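Side-chain contacts in caltubin, EF-hand (Lymnaea stagnalis, PDB 6VAN), which probably binds calcium through its EF-hand loops, which hold strontium here, and may serve as a calcium sensor or buffer: residues 9-14 with 64-69; 50-53 with 59-62. All blocks are in the same frame, centred on the assembly; numbering follows the deposited sequence.

Interaction 1: 9-14 with 64-69; sequences KERFIR and PEYVHD. With SR (strontium ion), chain D.
Phe12 and Tyr66 meet where helix 5-15 passes helix 62-71, and nearly all the close packing is theirs. Phe12 CD1 stands over the centre of one face of the tyrosine ring, 3.5 Å from Tyr66 CG. The ring planes are inclined at 54°, with centroids 4.9 Å apart. Both rings leave their helices with CG anti to the backbone N (chi1 -171° for Phe12, -168° for Tyr66), and the two side chains run antiparallel alongside one another, which carries the tyrosine past Phe12 CB toward the other helix. Phe62 adds a further ring beside Phe12, and Leu16 lies against Tyr66. The looser side is at Arg11, partly exposed, whose chain bends at chi3 and lies roughly perpendicular to the tyrosine; Arg11 NH2 comes within 3.5 Å of Tyr66 OH, but the angle is too poor for a hydrogen bond. With an alanine in place of Tyr66, the face under Phe12 CD1 is lost, which would probably open a gap between the helices. Glu65, next to Tyr66 in the chain, takes no part in the packing and binds strontium with both carboxylate oxygens. Such packing of the first helix on the last is typical of a paired EF-hand domain.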
# COMPACT_ATOMS: atom_id res chain seq x y z
N LYS A 9 10.73 -10.96 5.51
CA LYS A 9 9.98 -11.90 6.37
C LYS A 9 9.42 -11.16 7.59
O LYS A 9 8.24 -11.36 7.89
CB LYS A 9 10.87 -13.06 6.81
CG LYS A 9 10.20 -14.01 7.80
CD LYS A 9 8.78 -14.44 7.41
CE LYS A 9 8.72 -15.75 6.67
NZ LYS A 9 8.93 -16.92 7.57
N GLU A 10 10.23 -10.34 8.28
CA GLU A 10 9.79 -9.61 9.50
C GLU A 10 8.60 -8.71 9.14
O GLU A 10 7.68 -8.59 9.96
CB GLU A 10 10.94 -8.81 10.11
CG GLU A 10 10.62 -8.21 11.48
CD GLU A 10 9.86 -6.89 11.47
OE1 GLU A 10 9.88 -6.19 10.44
OE2 GLU A 10 9.25 -6.58 12.51
N ARG A 11 8.64 -8.09 7.96
CA ARG A 11 7.57 -7.20 7.44
C ARG A 11 6.31 -8.00 7.15
O ARG A 11 5.20 -7.49 7.43
CB ARG A 11 7.98 -6.58 6.11
CG ARG A 11 8.84 -5.34 6.22
CD ARG A 11 8.60 -4.56 4.95
NE ARG A 11 9.65 -4.65 3.95
CZ ARG A 11 9.43 -4.55 2.64
NH1 ARG A 11 10.45 -4.62 1.80
NH2 ARG A 11 8.20 -4.40 2.17
N PHE A 12 6.46 -9.16 6.51
CA PHE A 12 5.34 -10.05 6.13
C PHE A 12 4.62 -10.48 7.40
O PHE A 12 3.38 -10.38 7.43
CB PHE A 12 5.83 -11.25 5.31
CG PHE A 12 4.73 -12.08 4.69
CD1 PHE A 12 4.07 -11.65 3.55
CD2 PHE A 12 4.35 -13.29 5.26
CE1 PHE A 12 3.06 -12.42 2.99
CE2 PHE A 12 3.34 -14.05 4.69
CZ PHE A 12 2.70 -13.62 3.55
N ILE A 13 5.36 -10.90 8.42
CA ILE A 13 4.81 -11.29 9.76
C ILE A 13 4.04 -10.10 10.33
O ILE A 13 2.83 -10.25 10.62
CB ILE A 13 5.92 -11.76 10.71
CG1 ILE A 13 6.41 -13.15 10.32
CG2 ILE A 13 5.45 -11.70 12.16
CD1 ILE A 13 7.73 -13.53 10.93
N ARG A 14 4.70 -8.95 10.46
CA ARG A 14 4.19 -7.77 11.22
C ARG A 14 2.94 -7.16 10.56
O ARG A 14 2.12 -6.57 11.31
CB ARG A 14 5.30 -6.74 11.39
CG ARG A 14 4.93 -5.54 12.26
CD ARG A 14 4.67 -4.27 11.47
NE ARG A 14 5.66 -4.11 10.41
CZ ARG A 14 6.94 -3.77 10.60
NH1 ARG A 14 7.40 -3.50 11.82
NH2 ARG A 14 7.75 -3.69 9.56
N PRO A 64 6.07 -18.68 -3.04
CA PRO A 64 6.99 -17.81 -3.79
C PRO A 64 6.56 -16.34 -3.97
O PRO A 64 7.35 -15.55 -4.44
CB PRO A 64 6.95 -18.43 -5.19
CG PRO A 64 5.55 -18.95 -5.31
CD PRO A 64 5.21 -19.47 -3.93
N GLU A 65 5.30 -16.01 -3.63
CA GLU A 65 4.59 -14.81 -4.16
C GLU A 65 5.16 -13.52 -3.57
O GLU A 65 5.49 -12.62 -4.37
CB GLU A 65 3.09 -14.94 -3.89
CG GLU A 65 2.51 -16.11 -4.64
CD GLU A 65 1.11 -16.54 -4.29
OE1 GLU A 65 0.59 -16.11 -3.26
OE2 GLU A 65 0.57 -17.33 -5.07
N TYR A 66 5.24 -13.39 -2.26
CA TYR A 66 5.71 -12.13 -1.64
C TYR A 66 7.18 -11.93 -2.01
O TYR A 66 7.54 -10.81 -2.39
CB TYR A 66 5.49 -12.13 -0.13
CG TYR A 66 5.67 -10.79 0.55
CD1 TYR A 66 4.70 -9.81 0.46
CD2 TYR A 66 6.77 -10.53 1.34
CE1 TYR A 66 4.84 -8.58 1.11
CE2 TYR A 66 6.92 -9.33 2.00
CZ TYR A 66 5.96 -8.35 1.88
OH TYR A 66 6.14 -7.15 2.53
N VAL A 67 7.99 -12.97 -1.96
CA VAL A 67 9.44 -12.82 -2.27
C VAL A 67 9.59 -12.43 -3.74
O VAL A 67 10.37 -11.50 -4.03
CB VAL A 67 10.24 -14.08 -1.91
CG1 VAL A 67 11.66 -14.00 -2.45
CG2 VAL A 67 10.25 -14.32 -0.42
N HIS A 68 8.87 -13.09 -4.64
CA HIS A 68 8.95 -12.81 -6.10
C HIS A 68 8.63 -11.33 -6.33
O HIS A 68 9.43 -10.64 -6.99
CB HIS A 68 8.04 -13.73 -6.92
CG HIS A 68 8.08 -13.42 -8.37
ND1 HIS A 68 9.12 -13.85 -9.18
CD2 HIS A 68 7.27 -12.68 -9.15
CE1 HIS A 68 8.92 -13.40 -10.41
NE2 HIS A 68 7.79 -12.69 -10.42
N ASP A 69 7.53 -10.85 -5.75
CA ASP A 69 7.00 -9.48 -5.93
C ASP A 69 7.99 -8.45 -5.41
O ASP A 69 8.19 -7.41 -6.03
CB ASP A 69 5.66 -9.30 -5.22
SR SR D . -1.17 -17.80 -3.39

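Interaction 2: 50-53 with 59-62; sequences SRRD and AIDF. With SR (strontium ion), chain D.
Asp53 OD1 and the backbone Ala59 O are brought together by one strontium ion in an EF-hand loop, the loop that joins helix 42-52 to helix 62-71. The two oxygens lie 3.3 Å apart; both are acceptors, and the strontium they share holds them this close, with Asp53 OD1 2.4 Å from the ion. Asp53 reaches the ion by turning CG anti to its own nitrogen (chi1 179°); its carboxylate is also bonded within the loop, with Gly58 as its strongest polar partner. Asp61 is turned differently: at chi1 -60° its CG lies beside the backbone N, and only OD2 serves the strontium. These two carboxylates remain 4.7 Å apart between Asp53 OD1 and Asp61 OD2, and the cation between them probably offsets their like charges. Asn55, Asn57 and Glu65 complete the site. Ala59 itself contributes its carbonyl, while its methyl points away from segment 50-53.

Beside the ion, the contact is apolar. Arg52 runs extended from CG to NE, carrying its guanidinium on to a salt bridge with Glu82, so that its aliphatic middle is what meets Ile60. The isoleucine sends CG1 anti to the carbonyl carbon and extends the branch further (chi2 171°), and this places Ile60 CD1 3.6 Å from Arg52 CD.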
# COMPACT_ATOMS: atom_id res chain seq x y z
N SER A 50 -5.54 -11.17 -5.49
CA SER A 50 -5.53 -11.76 -6.86
C SER A 50 -4.32 -11.29 -7.68
O SER A 50 -3.77 -12.10 -8.42
CB SER A 50 -6.83 -11.49 -7.60
OG SER A 50 -6.70 -11.82 -8.98
N ARG A 51 -3.89 -10.03 -7.55
CA ARG A 51 -2.72 -9.54 -8.33
C ARG A 51 -1.45 -10.29 -7.91
O ARG A 51 -0.50 -10.35 -8.74
CB ARG A 51 -2.55 -8.02 -8.19
CG ARG A 51 -3.32 -7.22 -9.24
CD ARG A 51 -3.43 -5.75 -8.91
NE ARG A 51 -2.20 -5.26 -8.33
CZ ARG A 51 -1.07 -5.05 -9.00
NH1 ARG A 51 -0.00 -4.61 -8.35
NH2 ARG A 51 -1.00 -5.26 -10.31
N ARG A 52 -1.42 -10.81 -6.68
CA ARG A 52 -0.23 -11.46 -6.08
C ARG A 52 -0.35 -13.00 -6.12
O ARG A 52 0.67 -13.67 -5.97
CB ARG A 52 -0.08 -10.92 -4.66
CG ARG A 52 0.30 -9.44 -4.64
CD ARG A 52 0.06 -8.82 -3.30
NE ARG A 52 0.48 -7.43 -3.31
CZ ARG A 52 -0.21 -6.42 -3.81
NH1 ARG A 52 -1.42 -6.58 -4.32
NH2 ARG A 52 0.31 -5.20 -3.78
N ASP A 53 -1.53 -13.54 -6.34
CA ASP A 53 -1.83 -14.98 -6.07
C ASP A 53 -1.56 -15.84 -7.31
O ASP A 53 -2.53 -16.38 -7.88
CB ASP A 53 -3.29 -15.08 -5.61
CG ASP A 53 -3.74 -16.49 -5.31
OD1 ASP A 53 -2.86 -17.32 -5.02
OD2 ASP A 53 -4.98 -16.72 -5.29
N ALA A 59 -4.74 -16.91 -1.37
CA ALA A 59 -3.94 -16.38 -0.25
C ALA A 59 -2.63 -15.81 -0.82
O ALA A 59 -2.24 -16.22 -1.94
CB ALA A 59 -3.66 -17.45 0.77
N ILE A 60 -2.02 -14.86 -0.11
CA ILE A 60 -0.65 -14.40 -0.48
C ILE A 60 0.33 -15.28 0.28
O ILE A 60 0.33 -15.24 1.50
CB ILE A 60 -0.41 -12.90 -0.18
CG1 ILE A 60 -1.44 -12.00 -0.88
CG2 ILE A 60 1.02 -12.52 -0.55
CD1 ILE A 60 -1.40 -10.55 -0.46
N ASP A 61 1.14 -16.04 -0.46
CA ASP A 61 2.15 -16.95 0.11
C ASP A 61 3.46 -16.18 0.22
O ASP A 61 3.87 -15.60 -0.78
CB ASP A 61 2.24 -18.18 -0.77
CG ASP A 61 0.90 -18.90 -0.84
OD1 ASP A 61 0.54 -19.54 0.16
OD2 ASP A 61 0.29 -18.88 -1.91
N PHE A 62 4.11 -16.19 1.38
CA PHE A 62 5.43 -15.54 1.52
C PHE A 62 6.34 -16.07 0.41
O PHE A 62 6.94 -15.30 -0.31
CB PHE A 62 6.06 -15.75 2.89
CG PHE A 62 7.40 -15.09 3.00
CD1 PHE A 62 7.50 -13.71 3.10
CD2 PHE A 62 8.56 -15.83 2.93
CE1 PHE A 62 8.74 -13.10 3.14
CE2 PHE A 62 9.81 -15.21 2.98
CZ PHE A 62 9.89 -13.85 3.11
SR SR D . -1.17 -17.80 -3.39

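In the fold
Residues 50-62 of interaction 2 fall between the two halves of interaction 1 along the chain, and the centres of the two contacts are 10 Å apart. Strand 60-61 runs directly into helix 62-71, so the two contacts share a continuous piece of backbone: Tyr66 N probably donates to Asp61 O, 3.0 Å away. Strand 60-61 also pairs antiparallel with strand 23-24, the short sheet that couples two EF-hand loops. Both contacts reach the same strontium, through Glu65 from interaction 1 and the loop ligands from interaction 2. Glu65 lies on the helix that packs against helix 5-15, so metal binding is probably felt there, as in other EF-hand proteins.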